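Local coordinates for protein 6-phosphogluconate dehydrogenase NAD-binding (Dyadobacter fermentans, PDB 4GBJ) that probably works as an NAD(P)-dependent oxidoreductase of the 6-phosphogluconate and 3-hydroxyisobutyrate dehydrogenase kind, at residues K7-G17 with A58-L69. Residues are numbered along the deposited sequence; the frame is centred on the assembly and turned at random.
Sequences KIAFLGLGNLG and AITPGGIVFSVL
F10 and F66 lie on the same face of a parallel strand pair, 8-11 beside 64-67, at the middle of the Rossmann fold. Their rings are nearly parallel, planes at 10°, yet slid so far apart, centroids 5.8 Å, that they barely overlap. F10 CD1 and CE1 therefore meet F66 CB more closely than the ring, CD1 to CB being 3.7 Å. The two first torsions cause the offset: F10 has CG opposite its backbone N (chi1 -154°), F66 has CG opposite its carbonyl carbon (chi1 -78°), and the rings swing to different ends of the strands. F66 thereby brings CD2 within 3.7 Å of I8 CG2, while F10 CE2 meets V68 CG1. Helix 143-153 packs over F66 through I152 and V153. Replacing F10 by an alanine would remove the ring and is likely to open a gap beside F66 CB and V68 CG1.

On the opposite face A9, V65 and L11 pack together, beside S67, whose OG is hydrogen-bonded to H93 NE2. V65 CG2 touches both A9 CB and L11 CD1, 3.6 Å from the latter, and A9 is small enough to admit the backbone of A58, whose O approaches its CB. Between the faces runs the parallel ladder, in which L11 N donates to F66 O at 2.8 Å.

Beyond the strand, G12, G14 and G17 fit the GxGxxG pattern of dinucleotide-binding turns. At G12 a side chain would collide with V68 O and L69 CD2, and at G17 one would strike G12 O. Where the turn enters its helix, V68 CG1 sits 3.5 Å from G17 CA and 3.2 Å from G12 O.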
ATOM      1  N   LYS B   7      35.942  -7.698 -20.545  1.00 56.84           N
ATOM      2  CA  LYS B   7      35.045  -6.923 -21.405  1.00 56.00           C
ATOM      3  C   LYS B   7      34.190  -5.965 -20.553  1.00 56.98           C
ATOM      4  O   LYS B   7      34.400  -4.753 -20.648  1.00 59.00           O
ATOM      5  CB  LYS B   7      34.151  -7.860 -22.242  1.00 57.45           C
ATOM      6  CG  LYS B   7      33.006  -7.201 -23.002  1.00 60.93           C
ATOM      7  CD  LYS B   7      31.819  -8.162 -23.112  1.00 70.63           C
ATOM      8  CE  LYS B   7      30.796  -7.710 -24.124  1.00 73.84           C
ATOM      9  NZ  LYS B   7      31.172  -8.119 -25.510  1.00 73.13           N
ATOM     10  N   ILE B   8      33.195  -6.492 -19.786  1.00 47.91           N
ATOM     11  CA  ILE B   8      32.297  -5.652 -18.969  1.00 44.52           C
ATOM     12  C   ILE B   8      32.932  -5.390 -17.601  1.00 42.41           C
ATOM     13  O   ILE B   8      33.273  -6.350 -16.894  1.00 41.98           O
ATOM     14  CB  ILE B   8      30.870  -6.298 -18.825  1.00 48.01           C
ATOM     15  CG1 ILE B   8      30.097  -6.206 -20.160  1.00 49.80           C
ATOM     16  CG2 ILE B   8      30.022  -5.581 -17.718  1.00 49.54           C
ATOM     17  CD1 ILE B   8      28.926  -7.093 -20.221  1.00 60.35           C
ATOM     18  N   ALA B   9      33.104  -4.112 -17.212  1.00 33.58           N
ATOM     19  CA  ALA B   9      33.620  -3.834 -15.854  1.00 33.72           C
ATOM     20  C   ALA B   9      32.447  -3.845 -14.864  1.00 35.56           C
ATOM     21  O   ALA B   9      31.361  -3.393 -15.193  1.00 34.04           O
ATOM     22  CB  ALA B   9      34.357  -2.508 -15.795  1.00 34.08           C
ATOM     23  N   PHE B  10      32.658  -4.383 -13.681  1.00 33.20           N
ATOM     24  CA  PHE B  10      31.630  -4.501 -12.661  1.00 32.96           C
ATOM     25  C   PHE B  10      32.208  -4.067 -11.339  1.00 38.08           C
ATOM     26  O   PHE B  10      33.012  -4.777 -10.745  1.00 39.85           O
ATOM     27  CB  PHE B  10      31.105  -5.945 -12.588  1.00 35.42           C
ATOM     28  CG  PHE B  10      29.699  -6.022 -12.067  1.00 35.50           C
ATOM     29  CD1 PHE B  10      28.633  -6.197 -12.933  1.00 38.61           C
ATOM     30  CD2 PHE B  10      29.439  -5.909 -10.711  1.00 37.50           C
ATOM     31  CE1 PHE B  10      27.327  -6.275 -12.449  1.00 40.33           C
ATOM     32  CE2 PHE B  10      28.129  -5.979 -10.226  1.00 41.36           C
ATOM     33  CZ  PHE B  10      27.081  -6.172 -11.094  1.00 39.34           C
ATOM     34  N   LEU B  11      31.785  -2.913 -10.868  1.00 34.14           N
ATOM     35  CA  LEU B  11      32.301  -2.298  -9.653  1.00 34.52           C
ATOM     36  C   LEU B  11      31.277  -2.332  -8.508  1.00 39.57           C
ATOM     37  O   LEU B  11      30.212  -1.751  -8.630  1.00 40.05           O
ATOM     38  CB  LEU B  11      32.686  -0.858  -9.977  1.00 33.85           C
ATOM     39  CG  LEU B  11      33.606  -0.656 -11.194  1.00 38.47           C
ATOM     40  CD1 LEU B  11      33.901   0.811 -11.401  1.00 39.35           C
ATOM     41  CD2 LEU B  11      34.916  -1.378 -11.017  1.00 40.24           C
ATOM     42  N   GLY B  12      31.618  -2.996  -7.405  1.00 36.08           N
ATOM     43  CA  GLY B  12      30.748  -3.101  -6.241  1.00 36.68           C
ATOM     44  C   GLY B  12      30.041  -4.438  -6.243  1.00 43.63           C
ATOM     45  O   GLY B  12      29.162  -4.665  -7.074  1.00 42.94           O
ATOM     46  N   LEU B  13      30.416  -5.322  -5.300  1.00 44.00           N
ATOM     47  CA  LEU B  13      29.967  -6.696  -5.225  1.00 45.53           C
ATOM     48  C   LEU B  13      29.328  -7.005  -3.878  1.00 51.92           C
ATOM     49  O   LEU B  13      29.616  -8.043  -3.269  1.00 53.32           O
ATOM     50  CB  LEU B  13      31.159  -7.639  -5.464  1.00 46.16           C
ATOM     51  CG  LEU B  13      32.035  -7.346  -6.685  1.00 52.13           C
ATOM     52  CD1 LEU B  13      33.220  -8.293  -6.727  1.00 54.00           C
ATOM     53  CD2 LEU B  13      31.250  -7.485  -7.968  1.00 55.70           C
ATOM     54  N   GLY B  14      28.402  -6.162  -3.468  1.00 47.00           N
ATOM     55  CA  GLY B  14      27.675  -6.369  -2.220  1.00 46.99           C
ATOM     56  C   GLY B  14      26.576  -7.404  -2.392  1.00 51.68           C
ATOM     57  O   GLY B  14      26.660  -8.277  -3.268  1.00 50.75           O
ATOM     58  N   ASN B  15      25.510  -7.275  -1.590  1.00 49.86           N
ATOM     59  CA  ASN B  15      24.370  -8.202  -1.592  1.00 50.32           C
ATOM     60  C   ASN B  15      23.661  -8.278  -2.940  1.00 50.58           C
ATOM     61  O   ASN B  15      23.082  -9.320  -3.241  1.00 49.45           O
ATOM     62  CB  ASN B  15      23.348  -7.813  -0.497  1.00 58.17           C
ATOM     63  CG  ASN B  15      23.802  -8.123   0.924  1.00 92.44           C
ATOM     64  OD1 ASN B  15      24.996  -8.309   1.215  1.00 83.95           O
ATOM     65  ND2 ASN B  15      22.854  -8.172   1.852  1.00 88.68           N
ATOM     66  N   LEU B  16      23.659  -7.175  -3.731  1.00 44.80           N
ATOM     67  CA  LEU B  16      23.054  -7.173  -5.057  1.00 43.28           C
ATOM     68  C   LEU B  16      24.106  -7.352  -6.156  1.00 42.96           C
ATOM     69  O   LEU B  16      23.829  -8.031  -7.141  1.00 40.93           O
ATOM     70  CB  LEU B  16      22.258  -5.885  -5.291  1.00 43.54           C
ATOM     71  CG  LEU B  16      21.059  -5.639  -4.367  1.00 50.42           C
ATOM     72  CD1 LEU B  16      20.493  -4.243  -4.604  1.00 51.17           C
ATOM     73  CD2 LEU B  16      19.951  -6.649  -4.595  1.00 53.83           C
ATOM     74  N   GLY B  17      25.285  -6.752  -6.002  1.00 37.45           N
ATOM     75  CA  GLY B  17      26.339  -6.857  -7.011  1.00 37.48           C
ATOM     76  C   GLY B  17      26.803  -8.281  -7.275  1.00 43.11           C
ATOM     77  O   GLY B  17      26.995  -8.682  -8.429  1.00 42.03           O
ATOM     78  N   ALA B  58      39.988  -1.864 -14.233  1.00 39.52           N
ATOM     79  CA  ALA B  58      38.840  -2.635 -14.719  1.00 37.78           C
ATOM     80  C   ALA B  58      38.189  -1.979 -15.965  1.00 42.33           C
ATOM     81  O   ALA B  58      37.511  -2.664 -16.731  1.00 41.28           O
ATOM     82  CB  ALA B  58      37.799  -2.730 -13.605  1.00 36.15           C
ATOM     83  N   ILE B  59      38.393  -0.663 -16.147  1.00 39.46           N
ATOM     84  CA  ILE B  59      37.745   0.127 -17.204  1.00 38.27           C
ATOM     85  C   ILE B  59      38.420  -0.021 -18.548  1.00 44.29           C
ATOM     86  O   ILE B  59      39.630   0.055 -18.635  1.00 47.42           O
ATOM     87  CB  ILE B  59      37.686   1.642 -16.822  1.00 38.94           C
ATOM     88  CG1 ILE B  59      36.989   1.841 -15.466  1.00 37.31           C
ATOM     89  CG2 ILE B  59      36.958   2.444 -17.901  1.00 38.73           C
ATOM     90  CD1 ILE B  59      35.562   1.437 -15.433  1.00 35.65           C
ATOM     91  N   THR B  60      37.609  -0.193 -19.597  1.00 41.41           N
ATOM     92  CA  THR B  60      38.050  -0.259 -20.982  1.00 43.15           C
ATOM     93  C   THR B  60      37.532   0.988 -21.703  1.00 42.83           C
ATOM     94  O   THR B  60      36.314   1.170 -21.738  1.00 37.94           O
ATOM     95  CB  THR B  60      37.502  -1.539 -21.677  1.00 51.77           C
ATOM     96  OG1 THR B  60      38.028  -2.693 -21.034  1.00 53.59           O
ATOM     97  CG2 THR B  60      37.881  -1.608 -23.164  1.00 50.58           C
ATOM     98  N   PRO B  61      38.393   1.797 -22.353  1.00 41.06           N
ATOM     99  CA  PRO B  61      37.884   2.929 -23.156  1.00 41.03           C
ATOM    100  C   PRO B  61      36.773   2.479 -24.116  1.00 42.97           C
ATOM    101  O   PRO B  61      36.929   1.454 -24.759  1.00 43.44           O
ATOM    102  CB  PRO B  61      39.130   3.378 -23.930  1.00 44.47           C
ATOM    103  CG  PRO B  61      40.235   3.019 -23.049  1.00 48.68           C
ATOM    104  CD  PRO B  61      39.866   1.738 -22.410  1.00 44.12           C
ATOM    105  N   GLY B  62      35.623   3.140 -24.091  1.00 37.20           N
ATOM    106  CA  GLY B  62      34.517   2.772 -24.969  1.00 36.77           C
ATOM    107  C   GLY B  62      33.728   1.530 -24.574  1.00 41.01           C
ATOM    108  O   GLY B  62      32.770   1.191 -25.263  1.00 40.61           O
ATOM    109  N   GLY B  63      34.105   0.868 -23.473  1.00 38.96           N
ATOM    110  CA  GLY B  63      33.428  -0.307 -22.939  1.00 37.78           C
ATOM    111  C   GLY B  63      32.249   0.010 -22.035  1.00 39.38           C
ATOM    112  O   GLY B  63      31.754   1.128 -22.021  1.00 37.46           O
ATOM    113  N   ILE B  64      31.769  -1.005 -21.298  1.00 34.67           N
ATOM    114  CA  ILE B  64      30.631  -0.934 -20.390  1.00 32.01           C
ATOM    115  C   ILE B  64      31.112  -1.117 -18.965  1.00 35.09           C
ATOM    116  O   ILE B  64      31.902  -2.015 -18.699  1.00 36.48           O
ATOM    117  CB  ILE B  64      29.575  -2.018 -20.739  1.00 36.02           C
ATOM    118  CG1 ILE B  64      28.942  -1.754 -22.115  1.00 36.98           C
ATOM    119  CG2 ILE B  64      28.480  -2.099 -19.659  1.00 36.14           C
ATOM    120  CD1 ILE B  64      28.471  -3.022 -22.809  1.00 45.47           C
ATOM    121  N   VAL B  65      30.621  -0.300 -18.035  1.00 29.78           N
ATOM    122  CA  VAL B  65      30.952  -0.488 -16.628  1.00 28.23           C
ATOM    123  C   VAL B  65      29.639  -0.454 -15.836  1.00 29.63           C
ATOM    124  O   VAL B  65      28.834   0.421 -16.043  1.00 28.53           O
ATOM    125  CB  VAL B  65      32.000   0.510 -16.070  1.00 32.27           C
ATOM    126  CG1 VAL B  65      31.598   1.973 -16.334  1.00 32.74           C
ATOM    127  CG2 VAL B  65      32.193   0.273 -14.566  1.00 31.73           C
ATOM    128  N   PHE B  66      29.409  -1.436 -15.002  1.00 26.61           N
ATOM    129  CA  PHE B  66      28.269  -1.452 -14.086  1.00 27.58           C
ATOM    130  C   PHE B  66      28.781  -1.062 -12.725  1.00 30.99           C
ATOM    131  O   PHE B  66      29.874  -1.485 -12.386  1.00 29.85           O
ATOM    132  CB  PHE B  66      27.630  -2.840 -13.994  1.00 29.27           C
ATOM    133  CG  PHE B  66      26.733  -3.232 -15.142  1.00 31.09           C
ATOM    134  CD1 PHE B  66      25.362  -3.281 -14.981  1.00 33.57           C
ATOM    135  CD2 PHE B  66      27.260  -3.550 -16.386  1.00 35.00           C
ATOM    136  CE1 PHE B  66      24.529  -3.601 -16.046  1.00 35.13           C
ATOM    137  CE2 PHE B  66      26.422  -3.891 -17.444  1.00 37.76           C
ATOM    138  CZ  PHE B  66      25.061  -3.895 -17.273  1.00 33.98           C
ATOM    139  N   SER B  67      27.997  -0.316 -11.928  1.00 27.22           N
ATOM    140  CA  SER B  67      28.352  -0.066 -10.540  1.00 25.55           C
ATOM    141  C   SER B  67      27.146  -0.245  -9.652  1.00 31.95           C
ATOM    142  O   SER B  67      26.007   0.082 -10.024  1.00 28.13           O
ATOM    143  CB  SER B  67      28.948   1.325 -10.344  1.00 23.41           C
ATOM    144  OG  SER B  67      27.993   2.361 -10.526  1.00 26.67           O
ATOM    145  N   VAL B  68      27.388  -0.778  -8.469  1.00 33.69           N
ATOM    146  CA  VAL B  68      26.317  -0.900  -7.486  1.00 33.78           C
ATOM    147  C   VAL B  68      26.996  -0.706  -6.159  1.00 37.41           C
ATOM    148  O   VAL B  68      27.863  -1.501  -5.770  1.00 33.91           O
ATOM    149  CB  VAL B  68      25.460  -2.174  -7.612  1.00 40.65           C
ATOM    150  CG1 VAL B  68      26.262  -3.431  -7.450  1.00 43.30           C
ATOM    151  CG2 VAL B  68      24.308  -2.146  -6.610  1.00 42.24           C
ATOM    152  N   LEU B  69      26.746   0.477  -5.567  1.00 35.89           N
ATOM    153  CA  LEU B  69      27.392   0.917  -4.347  1.00 37.75           C
ATOM    154  C   LEU B  69      26.360   1.418  -3.359  1.00 41.72           C
ATOM    155  O   LEU B  69      25.184   1.516  -3.695  1.00 40.00           O
ATOM    156  CB  LEU B  69      28.429   1.978  -4.696  1.00 37.15           C
ATOM    157  CG  LEU B  69      29.512   1.510  -5.701  1.00 41.69           C
ATOM    158  CD1 LEU B  69      30.290   2.670  -6.248  1.00 40.38           C
ATOM    159  CD2 LEU B  69      30.503   0.555  -5.060  1.00 47.61           C
TER
HETATM  160  O   HOH W   1      32.424  -3.326 -22.634  1.00 45.55           O
HETATM  161  O   HOH W   2      36.705  -3.631 -19.228  1.00 48.22           O